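Local coordinates for protein internalin C2 (Listeria monocytogenes serotype 4b str. F2365, PDB 4FHO) that probably takes part in adhesion to or invasion of host cells, as a leucine-rich-repeat member of the listerial internalin family, at residues A[140-144]-A[145-149]; A[104-107]-A[108-111]. One frame throughout, in Å; residues are numbered along the deposited sequence.

Interaction 1: residues A[140-144]-A[145-149]; sequences LYLDL and NQITN
Leu-144 and Asn-145 join at the bend where the chain leaves strand 139-141 and turns onto the return side of a leucine-rich-repeat coil. Leu-144 has positive phi (66°), a left-handed conformation that helps the backbone swing round. The turn is closed from inside by Asn-145. Its ND2 reaches back to Leu-142 O at 3.0 Å, with an N-H...O angle of 161°. The oxygen lies near the amide plane of Asn-145, but ND2 stands above the carbonyl plane of Leu-142. CG of Asn-145 is anti to its own carbonyl carbon (chi1 -72°), which turns the amide inward. Ile-147 adds an apolar touch, its CD1 meeting Leu-142 CB at 3.9 Å. The same methyl lies 3.8 Å from Leu-142 O. Asn-145 is the repeat's buried asparagine, and it also bonds the preceding coil: ND2 donates to Leu-120 O, and OD1 accepts from Thr-123 N. On the following coil, Asn-167 repeats the pattern by donating ND2 to Leu-142 O. Asp-143 OD2 bonds Ser-163 OG on strand 161-163. Strand 139-141 lies between strands 117-119 and 161-163, and the turn that follows it is tied to the loops after both.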
loop_
_atom_site.group_PDB
_atom_site.type_symbol
_atom_site.label_atom_id
_atom_site.label_comp_id
_atom_site.label_asym_id
_atom_site.label_seq_id
_atom_site.Cartn_x
_atom_site.Cartn_y
_atom_site.Cartn_z
ATOM N N LEU A 140 -0.170 -5.977 2.874
ATOM C CA LEU A 140 -1.201 -5.118 2.327
ATOM C C LEU A 140 -2.104 -4.594 3.430
ATOM O O LEU A 140 -2.697 -5.387 4.150
ATOM C CB LEU A 140 -2.004 -5.876 1.267
ATOM C CG LEU A 140 -3.093 -5.081 0.534
ATOM C CD1 LEU A 140 -2.567 -3.781 -0.105
ATOM C CD2 LEU A 140 -3.776 -5.956 -0.516
ATOM N N TYR A 141 -2.187 -3.265 3.561
ATOM C CA TYR A 141 -3.158 -2.619 4.453
ATOM C C TYR A 141 -4.262 -1.963 3.630
ATOM O O TYR A 141 -4.004 -1.027 2.879
ATOM C CB TYR A 141 -2.504 -1.560 5.343
ATOM C CG TYR A 141 -1.279 -1.973 6.122
ATOM C CD1 TYR A 141 -0.004 -1.926 5.544
ATOM C CD2 TYR A 141 -1.370 -2.351 7.475
ATOM C CE1 TYR A 141 1.145 -2.280 6.279
ATOM C CE2 TYR A 141 -0.232 -2.718 8.209
ATOM C CZ TYR A 141 1.019 -2.673 7.609
ATOM O OH TYR A 141 2.142 -3.015 8.317
ATOM N N LEU A 142 -5.497 -2.410 3.835
ATOM C CA LEU A 142 -6.681 -1.851 3.178
ATOM C C LEU A 142 -7.728 -1.299 4.161
ATOM O O LEU A 142 -8.864 -1.064 3.775
ATOM C CB LEU A 142 -7.295 -2.942 2.297
ATOM C CG LEU A 142 -6.465 -3.367 1.078
ATOM C CD1 LEU A 142 -7.153 -4.502 0.311
ATOM C CD2 LEU A 142 -6.167 -2.220 0.119
ATOM N N ASP A 143 -7.316 -1.027 5.402
ATOM C CA ASP A 143 -8.233 -0.667 6.496
ATOM C C ASP A 143 -8.864 0.691 6.310
ATOM O O ASP A 143 -8.255 1.555 5.715
ATOM C CB ASP A 143 -7.497 -0.619 7.842
ATOM C CG ASP A 143 -6.773 -1.899 8.132
ATOM O OD1 ASP A 143 -7.396 -2.835 8.651
ATOM O OD2 ASP A 143 -5.593 -1.983 7.752
ATOM N N LEU A 144 -10.081 0.858 6.829
ATOM C CA LEU A 144 -10.749 2.174 6.921
ATOM C C LEU A 144 -11.071 2.765 5.521
ATOM O O LEU A 144 -10.847 3.936 5.249
ATOM C CB LEU A 144 -9.944 3.140 7.804
ATOM C CG LEU A 144 -9.700 2.678 9.262
ATOM C CD1 LEU A 144 -8.457 3.319 9.891
ATOM C CD2 LEU A 144 -10.943 3.030 10.040
ATOM N N ASN A 145 -11.573 1.909 4.649
ATOM C CA ASN A 145 -12.058 2.266 3.325
ATOM C C ASN A 145 -13.524 1.811 3.216
ATOM O O ASN A 145 -14.195 1.637 4.240
ATOM C CB ASN A 145 -11.091 1.653 2.300
ATOM C CG ASN A 145 -9.755 2.379 2.274
ATOM O OD1 ASN A 145 -9.713 3.559 2.030
ATOM N ND2 ASN A 145 -8.672 1.673 2.554
ATOM N N GLN A 146 -14.050 1.668 2.005
ATOM C CA GLN A 146 -15.408 1.143 1.802
ATOM C C GLN A 146 -15.368 0.025 0.765
ATOM O O GLN A 146 -16.149 0.008 -0.174
ATOM C CB GLN A 146 -16.365 2.280 1.408
ATOM C CG GLN A 146 -16.449 3.366 2.478
ATOM C CD GLN A 146 -17.367 4.522 2.133
ATOM O OE1 GLN A 146 -18.286 4.397 1.324
ATOM N NE2 GLN A 146 -17.117 5.665 2.762
ATOM N N ILE A 147 -14.443 -0.914 0.976
ATOM C CA ILE A 147 -14.199 -2.027 0.077
ATOM C C ILE A 147 -15.189 -3.143 0.415
ATOM O O ILE A 147 -15.399 -3.476 1.586
ATOM C CB ILE A 147 -12.749 -2.559 0.202
ATOM C CG1 ILE A 147 -11.739 -1.474 -0.242
ATOM C CG2 ILE A 147 -12.561 -3.849 -0.624
ATOM C CD1 ILE A 147 -10.344 -1.676 0.310
ATOM N N THR A 148 -15.786 -3.712 -0.623
ATOM C CA THR A 148 -16.709 -4.836 -0.525
ATOM C C THR A 148 -16.072 -6.114 -1.069
ATOM O O THR A 148 -16.036 -7.114 -0.379
ATOM C CB THR A 148 -18.035 -4.520 -1.258
ATOM O OG1 THR A 148 -17.768 -4.126 -2.612
ATOM C CG2 THR A 148 -18.748 -3.369 -0.583
ATOM N N ASN A 149 -15.526 -6.058 -2.281
ATOM C CA ASN A 149 -15.083 -7.241 -3.024
ATOM C C ASN A 149 -13.565 -7.471 -2.874
ATOM O O ASN A 149 -12.792 -6.580 -3.177
ATOM C CB ASN A 149 -15.463 -7.057 -4.509
ATOM C CG ASN A 149 -15.331 -8.328 -5.333
ATOM O OD1 ASN A 149 -15.124 -9.425 -4.808
ATOM N ND2 ASN A 149 -15.487 -8.186 -6.638
#

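Interaction 2: residues A[104-107]-A[108-111]; sequences KNVS and AIAG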
loop_
_atom_site.group_PDB
_atom_site.type_symbol
_atom_site.label_atom_id
_atom_site.label_comp_id
_atom_site.label_asym_id
_atom_site.label_seq_id
_atom_site.Cartn_x
_atom_site.Cartn_y
_atom_site.Cartn_z
ATOM N N LYS A 104 -9.136 7.967 -3.612
ATOM C CA LYS A 104 -10.429 7.635 -4.217
ATOM C C LYS A 104 -10.379 6.390 -5.091
ATOM O O LYS A 104 -11.297 5.594 -5.070
ATOM C CB LYS A 104 -11.084 8.806 -4.974
ATOM C CG LYS A 104 -11.265 10.078 -4.148
ATOM C CD LYS A 104 -12.646 10.199 -3.502
ATOM C CE LYS A 104 -13.141 11.637 -3.459
ATOM N NZ LYS A 104 -12.304 12.422 -2.518
ATOM N N ASN A 105 -9.324 6.249 -5.880
ATOM C CA ASN A 105 -8.998 5.003 -6.557
ATOM C C ASN A 105 -7.481 4.845 -6.599
ATOM O O ASN A 105 -6.760 5.817 -6.411
ATOM C CB ASN A 105 -9.600 5.015 -7.974
ATOM C CG ASN A 105 -8.887 5.975 -8.902
ATOM O OD1 ASN A 105 -7.890 5.619 -9.531
ATOM N ND2 ASN A 105 -9.382 7.207 -8.978
ATOM N N VAL A 106 -7.019 3.636 -6.913
ATOM C CA VAL A 106 -5.577 3.353 -7.068
ATOM C C VAL A 106 -5.253 2.754 -8.459
ATOM O O VAL A 106 -4.363 1.920 -8.586
ATOM C CB VAL A 106 -5.067 2.481 -5.898
ATOM C CG1 VAL A 106 -5.170 3.275 -4.601
ATOM C CG2 VAL A 106 -5.828 1.166 -5.821
ATOM N N SER A 107 -5.946 3.225 -9.499
ATOM C CA SER A 107 -5.705 2.761 -10.892
ATOM C C SER A 107 -4.252 2.946 -11.317
ATOM O O SER A 107 -3.670 2.068 -11.953
ATOM C CB SER A 107 -6.630 3.474 -11.885
ATOM O OG SER A 107 -7.987 3.192 -11.592
ATOM N N ALA A 108 -3.657 4.063 -10.905
ATOM C CA ALA A 108 -2.292 4.418 -11.284
ATOM C C ALA A 108 -1.187 3.481 -10.770
ATOM O O ALA A 108 -0.072 3.579 -11.270
ATOM C CB ALA A 108 -1.976 5.864 -10.876
ATOM N N ILE A 109 -1.461 2.613 -9.795
ATOM C CA ILE A 109 -0.428 1.694 -9.285
ATOM C C ILE A 109 -0.442 0.288 -9.888
ATOM O O ILE A 109 0.438 -0.519 -9.545
ATOM C CB ILE A 109 -0.404 1.634 -7.737
ATOM C CG1 ILE A 109 -1.611 0.909 -7.138
ATOM C CG2 ILE A 109 -0.308 3.039 -7.158
ATOM C CD1 ILE A 109 -1.353 0.431 -5.733
ATOM N N ALA A 110 -1.405 -0.002 -10.778
ATOM C CA ALA A 110 -1.581 -1.356 -11.340
ATOM C C ALA A 110 -0.345 -1.940 -12.051
ATOM O O ALA A 110 -0.166 -3.158 -12.065
ATOM C CB ALA A 110 -2.821 -1.431 -12.248
ATOM N N GLY A 111 0.498 -1.067 -12.610
ATOM C CA GLY A 111 1.755 -1.458 -13.255
ATOM C C GLY A 111 2.956 -1.603 -12.326
ATOM O O GLY A 111 4.000 -2.095 -12.754
#
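Val-106 and Ile-109 meet within a short 3-10 turn on the side of the leucine-rich-repeat coil that follows strand 95-97. Ile-109 N donates to Val-106 O at 3.2 Å, nearly straight at 164°. One residue on, Ala-110 N donates to Ser-107 O at 3.3 Å. Both are three-residue steps, as a 3-10 helix requires. The side chains follow the same spacing. Ile-109 CG1 lies 4.0 Å from Val-106 CB and 3.3 Å from Val-106 O. Its chi1 of 71° sets CG1 between its own backbone N and carbonyl carbon, on the side facing Val-106. Ala-110 CB rests 3.6 Å from Ser-107 O. Outside the turn, Val-106 and Ile-109 both touch Leu-131 of the next coil, and Val-106 also reaches Leu-120. Ala-108 touches Leu-84 of the coil before. Lys-104, at the approach to the turn, bonds Gln-124 OE1 through NZ. The start of the turn is fixed by Asn-105, which forms an Asx turn. Its OD1 accepts Ser-107 N at 3.1 Å, in the carbonyl plane and on a lone pair, while Ser-107 OG donates to the same oxygen from above that plane, at 3.2 Å.

In the fold
Interactions 1 and 2 belong to different coils of one leucine-rich-repeat solenoid. Their centres are 14 Å apart and their nearest atoms about 7 Å apart, so they do not touch. Interaction 1 takes in the end of a strand of the parallel sheet and is largely buried. Interaction 2 lies on the return side and is only partly buried. Each uses an asparagine side chain to shape a turn. Within the turn Asn-145 donates and Asn-105 accepts. In 140-149 an inward amide gives its N-H to a backbone oxygen and ties in the preceding coil. In 104-111 the amide oxygen of an exposed asparagine receives a backbone N-H and a hydroxyl within its own coil. Loop 120-131 links their surroundings: both contacts have partners in it.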